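PDB 6XL7: SG7.AF from Anopheles freeborni, which inhibits the alternative pathway of host complement as a mosquito salivary protein, acting on the activated C3-convertase complex C3bBb and leaving the classical pathway unaffected. Local coordinates for residues V63-D68 against G104-E109; E71-G76 against E93-S98; E82-N85 against V89-L92. All blocks are in the same frame, centred on the assembly; numbering follows the deposited sequence. Where two conformers were deposited one is given.

Interaction 1 (V63-D68 against G104-E109); sequences VTKVND and GEIRGE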
ATOM      1  N   VAL A  63       7.363  -0.526  -0.168  1.00 11.94           N
ATOM      2  CA  VAL A  63       7.166   0.911  -0.338  1.00 13.26           C
ATOM      3  C   VAL A  63       7.194   1.291  -1.816  1.00 12.37           C
ATOM      4  O   VAL A  63       6.301   1.990  -2.305  1.00 12.40           O
ATOM      5  CB  VAL A  63       8.207   1.697   0.477  1.00 12.66           C
ATOM      6  CG1 VAL A  63       8.134   3.176   0.168  1.00 13.43           C
ATOM      7  CG2 VAL A  63       8.006   1.444   1.965  1.00 14.35           C
ATOM      8  N   THR A  64       8.223   0.853  -2.549  1.00 11.46           N
ATOM      9  CA  THR A  64       8.314   1.261  -3.952  1.00 12.69           C
ATOM     10  C   THR A  64       7.185   0.656  -4.772  1.00 13.03           C
ATOM     11  O   THR A  64       6.607   1.338  -5.625  1.00 12.04           O
ATOM     12  CB  THR A  64       9.675   0.914  -4.557  1.00 14.39           C
ATOM     13  OG1 THR A  64       9.864  -0.506  -4.533  1.00 17.62           O
ATOM     14  CG2 THR A  64      10.806   1.600  -3.804  1.00 17.02           C
ATOM     15  N   LYS A  65       6.832  -0.604  -4.508  1.00 12.20           N
ATOM     16  CA  LYS A  65       5.755  -1.236  -5.263  1.00 12.52           C
ATOM     17  C   LYS A  65       4.437  -0.510  -5.047  1.00 11.94           C
ATOM     18  O   LYS A  65       3.696  -0.249  -6.005  1.00 11.58           O
ATOM     19  CB  LYS A  65       5.624  -2.714  -4.894  1.00 13.15           C
ATOM     20  CG  LYS A  65       6.752  -3.591  -5.417  1.00 15.74           C
ATOM     21  CD  LYS A  65       6.620  -5.016  -4.889  1.00 17.69           C
ATOM     22  CE  LYS A  65       7.666  -5.927  -5.511  1.00 24.34           C
ATOM     23  NZ  LYS A  65       7.528  -7.341  -5.046  1.00 25.06           N
ATOM     24  N   VAL A  66       4.136  -0.149  -3.800  1.00 10.75           N
ATOM     25  CA  VAL A  66       2.894   0.565  -3.511  1.00 11.27           C
ATOM     26  C   VAL A  66       2.910   1.932  -4.163  1.00 12.77           C
ATOM     27  O   VAL A  66       1.912   2.370  -4.753  1.00 12.72           O
ATOM     28  CB  VAL A  66       2.662   0.665  -1.993  1.00 14.53           C
ATOM     29  CG1 VAL A  66       1.481   1.612  -1.713  1.00 15.63           C
ATOM     30  CG2 VAL A  66       2.394  -0.694  -1.427  1.00 15.59           C
ATOM     31  N   ASN A  67       4.044   2.628  -4.103  1.00 11.84           N
ATOM     32  CA  ASN A  67       4.065   3.941  -4.704  0.63 13.01           C
ATOM     33  C   ASN A  67       3.820   3.872  -6.215  1.00 11.95           C
ATOM     34  O   ASN A  67       3.063   4.691  -6.746  1.00 12.36           O
ATOM     35  CB  ASN A  67       5.282   4.747  -4.237  0.63 16.95           C
ATOM     36  CG  ASN A  67       5.173   5.133  -2.743  0.63 18.41           C
ATOM     37  OD1 ASN A  67       6.135   5.020  -1.973  0.63 18.63           O
ATOM     38  ND2 ASN A  67       3.983   5.569  -2.331  0.63 16.60           N
ATOM     39  N   ASP A  68       4.366   2.858  -6.908  1.00 11.70           N
ATOM     40  CA  ASP A  68       4.115   2.706  -8.344  1.00 11.75           C
ATOM     41  C   ASP A  68       2.660   2.345  -8.637  1.00 11.40           C
ATOM     42  O   ASP A  68       2.056   2.879  -9.581  1.00 10.65           O
ATOM     43  CB  ASP A  68       5.037   1.633  -8.919  1.00 12.70           C
ATOM     44  CG  ASP A  68       6.506   2.010  -8.831  1.00 14.22           C
ATOM     45  OD1 ASP A  68       6.812   3.214  -8.685  1.00 15.11           O
ATOM     46  OD2 ASP A  68       7.360   1.103  -8.947  1.00 14.64           O
ATOM     47  N   GLY A 104      -3.304  -6.058  -3.283  1.00 11.43           N
ATOM     48  CA  GLY A 104      -3.423  -7.387  -2.712  1.00 13.14           C
ATOM     49  C   GLY A 104      -2.286  -8.300  -3.124  1.00 13.50           C
ATOM     50  O   GLY A 104      -1.817  -9.123  -2.330  1.00 14.85           O
ATOM     51  N   GLU A 105      -1.825  -8.168  -4.366  1.00 13.65           N
ATOM     52  CA  GLU A 105      -0.684  -8.956  -4.818  1.00 14.62           C
ATOM     53  C   GLU A 105       0.578  -8.549  -4.070  1.00 13.68           C
ATOM     54  O   GLU A 105       1.381  -9.409  -3.682  1.00 14.21           O
ATOM     55  CB  GLU A 105      -0.509  -8.809  -6.329  1.00 17.30           C
ATOM     56  CG  GLU A 105      -1.678  -9.373  -7.117  1.00 19.61           C
ATOM     57  CD  GLU A 105      -1.567  -9.116  -8.610  1.00 36.47           C
ATOM     58  OE1 GLU A 105      -2.390  -9.667  -9.370  1.00 34.33           O
ATOM     59  OE2 GLU A 105      -0.656  -8.368  -9.017  1.00 38.50           O
ATOM     60  N   ILE A 106       0.750  -7.250  -3.830  1.00 12.47           N
ATOM     61  CA  ILE A 106       1.868  -6.780  -3.015  1.00 13.27           C
ATOM     62  C   ILE A 106       1.797  -7.375  -1.614  1.00 13.16           C
ATOM     63  O   ILE A 106       2.823  -7.757  -1.040  1.00 12.65           O
ATOM     64  CB  ILE A 106       1.933  -5.241  -3.000  1.00 12.75           C
ATOM     65  CG1 ILE A 106       2.302  -4.701  -4.390  1.00 12.63           C
ATOM     66  CG2 ILE A 106       2.938  -4.764  -1.956  1.00 13.74           C
ATOM     67  CD1 ILE A 106       2.001  -3.216  -4.544  1.00 13.47           C
ATOM     68  N   ARG A 107       0.590  -7.484  -1.046  1.00 11.55           N
ATOM     69  CA  ARG A 107       0.456  -8.094   0.274  1.00 11.98           C
ATOM     70  C   ARG A 107       1.009  -9.513   0.276  1.00 14.30           C
ATOM     71  O   ARG A 107       1.802  -9.881   1.151  1.00 13.64           O
ATOM     72  CB  ARG A 107      -1.011  -8.097   0.724  1.00 12.94           C
ATOM     73  CG  ARG A 107      -1.223  -8.788   2.090  1.00 15.57           C
ATOM     74  CD  ARG A 107      -2.695  -9.001   2.452  1.00 16.39           C
ATOM     75  NE  ARG A 107      -3.424  -9.764   1.439  1.00 19.14           N
ATOM     76  CZ  ARG A 107      -4.316  -9.238   0.603  1.00 22.65           C
ATOM     77  NH1 ARG A 107      -4.603  -7.941   0.660  1.00 19.58           N
ATOM     78  NH2 ARG A 107      -4.926 -10.012  -0.289  1.00 27.22           N
ATOM     79  N   GLY A 108       0.606 -10.324  -0.702  1.00 14.39           N
ATOM     80  CA  GLY A 108       1.081 -11.698  -0.746  1.00 16.42           C
ATOM     81  C   GLY A 108       2.585 -11.788  -0.926  1.00 17.52           C
ATOM     82  O   GLY A 108       3.248 -12.618  -0.295  1.00 18.11           O
ATOM     83  N   GLU A 109       3.145 -10.936  -1.781  1.00 15.04           N
ATOM     84  CA  GLU A 109       4.590 -10.946  -1.990  1.00 18.73           C
ATOM     85  C   GLU A 109       5.327 -10.532  -0.724  1.00 15.64           C
ATOM     86  O   GLU A 109       6.327 -11.155  -0.344  1.00 16.51           O
ATOM     87  CB  GLU A 109       4.945 -10.018  -3.154  1.00 16.87           C
ATOM     88  CG  GLU A 109       4.360 -10.460  -4.492  1.00 18.69           C
ATOM     89  CD  GLU A 109       4.217  -9.331  -5.499  1.00 26.46           C
ATOM     90  OE1 GLU A 109       4.745  -8.223  -5.263  1.00 22.11           O
ATOM     91  OE2 GLU A 109       3.563  -9.560  -6.540  1.00 29.83           O
TER
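Two antiparallel neighbours of the helical bundle, helix 56-77 and helix 89-113, face each other here through K65 and V66 on one side and I106 and E109 on the other. The segment axes come within 10.4 Å at an angle of 172°, a nearly antiparallel pairing bridged by the side chains of K65 and I106. I106 reaches across from segment 104-109. Its CG1 lies beside the backbone N, with chi1 at -68°, and the chain continues extended through CG1, which carries CD1 across to the other helix. There CD1 rests against the root of K65, 3.7 Å from K65 CB, and also lies 3.8 Å from the backbone N of V66. The methyl tip of I106 therefore sits against main chain as much as against side chain. V66 adds its CG2 branch, 4.0 Å from I106 CD1, the two side chains crossing at about a right angle. Further in, V66 packs on V33 and L37 of helix 23-46 and on I15, while I106 also reaches M62 and V69 of helix 56-77.

Toward the surface the contact turns polar. K65 is fully extended beyond CG, and its NZ gives a hydrogen bond of 2.9 Å to E109 OE1 as part of a salt bridge. The ammonium approaches from above the carboxylate plane, 42° out of it. K65 CD and CE also pass close to E109 OE1, so the end of the aliphatic chain touches the oxygen that NZ bonds. With K65 partly exposed and E109 exposed, the ion pair borders solvent while V66 and I106 are buried beneath it. Apolar side chains inside and an interhelical salt bridge along the rim are a familiar pattern in antiparallel alpha-helical bundles.

Interaction 2 (E71-G76 against E93-S98); sequences ETFYAG and EAAKPS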
ATOM      1  N   GLU A  71       0.596   5.532  -8.044  1.00 10.20           N
ATOM      2  CA  GLU A  71       0.717   6.489  -9.144  1.00 11.01           C
ATOM      3  C   GLU A  71      -0.090   6.031 -10.352  1.00 10.16           C
ATOM      4  O   GLU A  71      -0.668   6.856 -11.076  1.00 10.61           O
ATOM      5  CB  GLU A  71       2.181   6.709  -9.530  1.00 11.78           C
ATOM      6  CG  GLU A  71       2.960   7.614  -8.573  1.00 15.24           C
ATOM      7  CD  GLU A  71       2.243   8.924  -8.285  1.00 14.78           C
ATOM      8  OE1 GLU A  71       2.118   9.757  -9.205  1.00 17.07           O
ATOM      9  OE2 GLU A  71       1.828   9.110  -7.126  1.00 17.66           O
ATOM     10  N   THR A  72      -0.147   4.716 -10.583  1.00  9.46           N
ATOM     11  CA  THR A  72      -0.920   4.189 -11.703  1.00  9.67           C
ATOM     12  C   THR A  72      -2.408   4.440 -11.493  1.00  8.85           C
ATOM     13  O   THR A  72      -3.112   4.852 -12.426  1.00  9.33           O
ATOM     14  CB  THR A  72      -0.610   2.697 -11.870  1.00  9.16           C
ATOM     15  OG1 THR A  72       0.783   2.524 -12.147  1.00  9.79           O
ATOM     16  CG2 THR A  72      -1.400   2.103 -13.021  1.00 10.47           C
ATOM     17  N   PHE A  73      -2.900   4.211 -10.271  1.00  8.82           N
ATOM     18  CA  PHE A  73      -4.277   4.541  -9.919  1.00  9.21           C
ATOM     19  C   PHE A  73      -4.554   6.020 -10.146  1.00  9.26           C
ATOM     20  O   PHE A  73      -5.568   6.387 -10.757  1.00  9.77           O
ATOM     21  CB  PHE A  73      -4.483   4.157  -8.456  1.00  9.39           C
ATOM     22  CG  PHE A  73      -5.866   4.405  -7.929  1.00  9.72           C
ATOM     23  CD1 PHE A  73      -7.002   4.168  -8.693  1.00 11.23           C
ATOM     24  CD2 PHE A  73      -6.031   4.836  -6.615  1.00 10.09           C
ATOM     25  CE1 PHE A  73      -8.276   4.383  -8.163  1.00 11.99           C
ATOM     26  CE2 PHE A  73      -7.289   5.038  -6.090  1.00 11.32           C
ATOM     27  CZ  PHE A  73      -8.412   4.814  -6.863  1.00 11.05           C
ATOM     28  N   TYR A  74      -3.650   6.891  -9.679  1.00  9.92           N
ATOM     29  CA  TYR A  74      -3.852   8.324  -9.871  1.00 10.69           C
ATOM     30  C   TYR A  74      -3.907   8.683 -11.349  1.00 11.16           C
ATOM     31  O   TYR A  74      -4.720   9.519 -11.759  1.00 10.12           O
ATOM     32  CB  TYR A  74      -2.780   9.146  -9.148  1.00 11.37           C
ATOM     33  CG  TYR A  74      -3.018  10.633  -9.323  1.00 13.50           C
ATOM     34  CD1 TYR A  74      -4.102  11.244  -8.707  1.00 13.19           C
ATOM     35  CD2 TYR A  74      -2.201  11.411 -10.139  1.00 14.05           C
ATOM     36  CE1 TYR A  74      -4.364  12.594  -8.877  1.00 15.16           C
ATOM     37  CE2 TYR A  74      -2.451  12.781 -10.314  1.00 15.12           C
ATOM     38  CZ  TYR A  74      -3.542  13.356  -9.680  1.00 15.01           C
ATOM     39  OH  TYR A  74      -3.811  14.706  -9.842  1.00 18.38           O
ATOM     40  N   ALA A  75      -3.047   8.069 -12.165  1.00 10.52           N
ATOM     41  CA  ALA A  75      -3.085   8.325 -13.598  1.00 10.78           C
ATOM     42  C   ALA A  75      -4.451   7.974 -14.175  1.00  8.84           C
ATOM     43  O   ALA A  75      -5.008   8.728 -14.987  1.00 10.45           O
ATOM     44  CB  ALA A  75      -1.971   7.529 -14.289  1.00 11.58           C
ATOM     45  N   GLY A  76      -5.020   6.836 -13.758  1.00  9.09           N
ATOM     46  CA  GLY A  76      -6.329   6.439 -14.263  1.00  9.33           C
ATOM     47  C   GLY A  76      -7.460   7.337 -13.800  1.00  9.11           C
ATOM     48  O   GLY A  76      -8.477   7.456 -14.490  1.00 10.85           O
ATOM     49  N   GLU A  93     -13.674   5.150 -10.263  1.00 10.81           N
ATOM     50  CA  GLU A  93     -14.260   3.830 -10.068  1.00 12.08           C
ATOM     51  C   GLU A  93     -13.796   2.852 -11.137  1.00 14.00           C
ATOM     52  O   GLU A  93     -13.680   1.652 -10.868  1.00 13.02           O
ATOM     53  CB  GLU A  93     -15.787   3.936 -10.024  1.00 14.68           C
ATOM     54  CG  GLU A  93     -16.267   4.721  -8.814  1.00 15.66           C
ATOM     55  CD  GLU A  93     -17.777   4.769  -8.690  1.00 22.90           C
ATOM     56  OE1 GLU A  93     -18.260   5.077  -7.584  1.00 27.54           O
ATOM     57  OE2 GLU A  93     -18.487   4.513  -9.684  1.00 24.57           O
ATOM     58  N   ALA A  94     -13.505   3.342 -12.340  1.00 11.67           N
ATOM     59  CA  ALA A  94     -13.008   2.459 -13.389  1.00 11.55           C
ATOM     60  C   ALA A  94     -11.589   1.980 -13.113  1.00 11.09           C
ATOM     61  O   ALA A  94     -11.193   0.920 -13.612  1.00 11.29           O
ATOM     62  CB  ALA A  94     -13.084   3.165 -14.742  1.00 12.48           C
ATOM     63  N   ALA A  95     -10.811   2.744 -12.343  1.00 10.85           N
ATOM     64  CA  ALA A  95      -9.421   2.399 -12.057  1.00  9.21           C
ATOM     65  C   ALA A  95      -9.240   1.735 -10.698  1.00 10.42           C
ATOM     66  O   ALA A  95      -8.180   1.147 -10.451  1.00 11.77           O
ATOM     67  CB  ALA A  95      -8.543   3.658 -12.114  1.00 11.35           C
ATOM     68  N   LYS A  96     -10.247   1.802  -9.827  1.00 10.27           N
ATOM     69  CA  LYS A  96     -10.110   1.333  -8.456  1.00 12.24           C
ATOM     70  C   LYS A  96      -9.973  -0.182  -8.318  1.00  9.83           C
ATOM     71  O   LYS A  96      -9.125  -0.629  -7.528  1.00 10.83           O
ATOM     72  CB  LYS A  96     -11.244   1.881  -7.593  1.00 12.05           C
ATOM     73  CG  LYS A  96     -11.107   1.566  -6.108  1.00 14.91           C
ATOM     74  CD  LYS A  96     -12.236   2.229  -5.329  1.00 19.27           C
ATOM     75  CE  LYS A  96     -12.144   1.938  -3.842  1.00 28.53           C
ATOM     76  NZ  LYS A  96     -13.192   2.684  -3.086  1.00 36.25           N
ATOM     77  N   PRO A  97     -10.737  -1.016  -9.038  1.00 10.93           N
ATOM     78  CA  PRO A  97     -10.579  -2.469  -8.823  1.00 11.68           C
ATOM     79  C   PRO A  97      -9.180  -2.979  -9.128  1.00 11.80           C
ATOM     80  O   PRO A  97      -8.648  -3.818  -8.384  1.00 11.40           O
ATOM     81  CB  PRO A  97     -11.657  -3.082  -9.730  1.00 12.52           C
ATOM     82  CG  PRO A  97     -12.714  -1.987  -9.820  1.00 12.35           C
ATOM     83  CD  PRO A  97     -11.924  -0.717  -9.868  1.00 11.47           C
ATOM     84  N   SER A  98      -8.552  -2.488 -10.193  1.00 11.59           N
ATOM     85  CA  SER A  98      -7.198  -2.950 -10.490  1.00 11.15           C
ATOM     86  C   SER A  98      -6.189  -2.430  -9.477  1.00 10.15           C
ATOM     87  O   SER A  98      -5.201  -3.116  -9.184  1.00 10.55           O
ATOM     88  CB  SER A  98      -6.794  -2.611 -11.924  1.00 14.74           C
ATOM     89  OG  SER A  98      -6.808  -1.228 -12.165  1.00 16.46           O
TER
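F73 has chi1 at -179°, CG opposite the backbone N, and K96 has nearly the same value, -174°; these torsions lay the two side chains alongside each other, pointing the same way. The F73 side chain leaves its helix pointing neither at nor away from segment 93-98, and its far end comes nearer. CE1 of F73 comes to 3.6 Å from K96 CA and 3.9 Å from K96 CB, so the ring touches the backbone and first carbon of the lysine, whose extended chain then leads its NZ away to a weak hydrogen bond with S28 of helix 23-46. A95 takes the ring at its rim: the methyl lies in the ring plane, A95 CB 3.8 Å from F73 CD1. The carbonyl oxygen A95 O comes 3.7 Å from the same CD1, at an oblique angle.

One turn on from F73, G76 meets A95 with backbone alone, G76 CA standing 4.2 Å from A95 CB. G76 has no side chain to stand between the backbones. Small residues on both sides thus let the CA atoms of G76 and A95 approach to 5.5 Å, with the segment axes 8.7 Å apart and crossing at 160°. P97 has no N-H to give, and segment 93-98 is kinked there, the N atoms of P97 and S98 lacking bonds to the preceding turn. Beyond the contact the F73 ring also stacks with Y99 and meets Y25.

No hydrogen bond or salt bridge crosses between the segments: the pairing rests on shape, an aromatic ring against alkyl groups and main chain, and on two small residues that permit close approach.

Interaction 3 (E82-N85 against V89-L92); sequences ESHN and VDCL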
ATOM      1  N   GLU A  82      -9.415   8.451 -20.323  1.00 14.80           N
ATOM      2  CA  GLU A  82     -10.020   8.791 -21.600  1.00 17.92           C
ATOM      3  C   GLU A  82     -11.473   8.364 -21.694  1.00 16.48           C
ATOM      4  O   GLU A  82     -12.137   8.688 -22.685  1.00 20.10           O
ATOM      5  CB  GLU A  82      -9.234   8.151 -22.756  1.00 23.28           C
ATOM      6  CG  GLU A  82      -7.852   8.749 -22.955  1.00 29.24           C
ATOM      7  CD  GLU A  82      -7.924  10.178 -23.457  1.00 40.64           C
ATOM      8  OE1 GLU A  82      -8.814  10.469 -24.284  1.00 46.51           O
ATOM      9  OE2 GLU A  82      -7.106  11.013 -23.016  1.00 50.59           O
ATOM     10  N   SER A  83     -11.985   7.659 -20.694  1.00 13.90           N
ATOM     11  CA  SER A  83     -13.336   7.126 -20.737  1.00 12.05           C
ATOM     12  C   SER A  83     -14.377   8.110 -20.228  1.00 14.03           C
ATOM     13  O   SER A  83     -15.545   8.014 -20.618  1.00 15.36           O
ATOM     14  CB  SER A  83     -13.397   5.860 -19.885  1.00 12.13           C
ATOM     15  OG  SER A  83     -12.970   6.131 -18.558  1.00 13.48           O
ATOM     16  N   HIS A  84     -13.976   9.043 -19.363  1.00 12.97           N
ATOM     17  CA  HIS A  84     -14.885   9.996 -18.745  1.00 12.51           C
ATOM     18  C   HIS A  84     -14.108  11.285 -18.530  1.00 13.20           C
ATOM     19  O   HIS A  84     -12.897  11.333 -18.746  1.00 14.09           O
ATOM     20  CB  HIS A  84     -15.373   9.460 -17.397  1.00 14.41           C
ATOM     21  CG  HIS A  84     -16.124   8.166 -17.492  1.00 12.40           C
ATOM     22  ND1 HIS A  84     -15.512   6.936 -17.396  1.00 13.41           N
ATOM     23  CD2 HIS A  84     -17.447   7.920 -17.636  1.00 13.80           C
ATOM     24  CE1 HIS A  84     -16.429   5.984 -17.495  1.00 12.33           C
ATOM     25  NE2 HIS A  84     -17.609   6.556 -17.632  1.00 16.04           N
ATOM     26  N   ASN A  85     -14.802  12.334 -18.086  1.00 16.84           N
ATOM     27  CA  ASN A  85     -14.117  13.583 -17.766  1.00 16.53           C
ATOM     28  C   ASN A  85     -13.030  13.325 -16.736  1.00 16.04           C
ATOM     29  O   ASN A  85     -13.233  12.599 -15.761  1.00 16.41           O
ATOM     30  CB  ASN A  85     -15.100  14.609 -17.204  1.00 19.95           C
ATOM     31  CG  ASN A  85     -16.083  15.100 -18.239  1.00 24.67           C
ATOM     32  OD1 ASN A  85     -15.911  14.870 -19.435  1.00 25.60           O
ATOM     33  ND2 ASN A  85     -17.113  15.798 -17.785  1.00 32.35           N
ATOM     34  N   VAL A  89     -15.510  10.911 -10.641  1.00 14.68           N
ATOM     35  CA  VAL A  89     -15.785   9.684  -9.902  1.00 14.18           C
ATOM     36  C   VAL A  89     -15.818   8.484 -10.842  1.00 13.23           C
ATOM     37  O   VAL A  89     -15.370   7.387 -10.483  1.00 13.38           O
ATOM     38  CB  VAL A  89     -17.095   9.836  -9.103  1.00 17.91           C
ATOM     39  CG1 VAL A  89     -17.558   8.495  -8.546  1.00 18.42           C
ATOM     40  CG2 VAL A  89     -16.901  10.838  -7.968  1.00 18.65           C
ATOM     41  N   ASP A  90     -16.319   8.673 -12.069  1.00 12.50           N
ATOM     42  CA  ASP A  90     -16.354   7.558 -13.012  1.00 12.55           C
ATOM     43  C   ASP A  90     -14.950   7.104 -13.399  1.00 12.15           C
ATOM     44  O   ASP A  90     -14.692   5.899 -13.487  1.00 11.33           O
ATOM     45  CB  ASP A  90     -17.198   7.909 -14.240  1.00 11.41           C
ATOM     46  CG  ASP A  90     -18.690   7.977 -13.929  1.00 15.30           C
ATOM     47  OD1 ASP A  90     -19.144   7.249 -13.023  1.00 14.92           O
ATOM     48  OD2 ASP A  90     -19.402   8.748 -14.606  1.00 18.50           O
ATOM     49  N   CYS A  91     -14.023   8.041 -13.621  1.00 10.41           N
ATOM     50  CA  CYS A  91     -12.631   7.633 -13.836  1.00  9.86           C
ATOM     51  C   CYS A  91     -12.087   6.886 -12.628  1.00 10.36           C
ATOM     52  O   CYS A  91     -11.424   5.851 -12.771  1.00 11.28           O
ATOM     53  CB  CYS A  91     -11.726   8.838 -14.109  1.00 11.16           C
ATOM     54  SG  CYS A  91     -11.987   9.650 -15.721  1.00 15.63           S
ATOM     55  N   LEU A  92     -12.354   7.404 -11.427  1.00 10.53           N
ATOM     56  CA  LEU A  92     -11.856   6.777 -10.206  1.00 10.54           C
ATOM     57  C   LEU A  92     -12.365   5.347 -10.083  1.00 10.91           C
ATOM     58  O   LEU A  92     -11.588   4.419  -9.832  1.00 11.33           O
ATOM     59  CB  LEU A  92     -12.314   7.604  -9.006  1.00 12.41           C
ATOM     60  CG  LEU A  92     -11.672   7.259  -7.666  1.00 13.70           C
ATOM     61  CD1 LEU A  92     -10.190   7.557  -7.699  1.00 16.79           C
ATOM     62  CD2 LEU A  92     -12.339   8.065  -6.576  1.00 18.65           C
TER
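The imidazole of H84 carries D90 on one face: D90 CB sits over its centre, 3.4 Å from the centroid and only 13° off the ring normal, a CH-pi contact. The D90 carboxylate is turned 49° from the ring, and its OD2 stands 4.1 Å from H84 NE2, near but not in contact; if the histidine were protonated, the two charges would probably attract. At ND1 the ring is hydrogen-bonded to S83 OG over 2.9 Å, which should limit its rotation.

Next to this CH-pi contact C91, with SG beside its backbone N (chi1 -70°), turns its sulfur to the loop. C91 SG lies 3.8 Å from H84 CB and 3.2 Å from N85 O. The sulfur is joined to C81 in a disulfide, so segment 82-85 leaves directly from the residue bonded to the helix. S88, just ahead of the helix, has its OG hydrogen-bonded to both N85 O and the backbone N of C91. The histidine and aspartate are exposed, the cysteine buried. What results is a short disulfide-closed loop folded back onto the first turn of helix 89-113, the connection between two antiparallel helices of the bundle.

Interactions 1 and 2 are two levels of a single antiparallel helix pair, 56-77 with 89-113, their centres about 15 Å apart. Interaction 3 lies beyond them at the end where the chain turns, about 10 Å from interaction 2 and about 24 Å from interaction 1 between centres. Along the sequence they form a hairpin: the segments run 63-68, 71-76, 82-85, then back through 89-92, 93-98 and 104-109, with interaction 3 innermost, then 2, then 1. Interactions 2 and 3 touch, F73 CZ lying 3.4 Å from L92 CD1, whereas 1 and 3 stay about 13 Å apart at their nearest atoms. The hairpin is thus joined from its disulfide-linked turn to its middle.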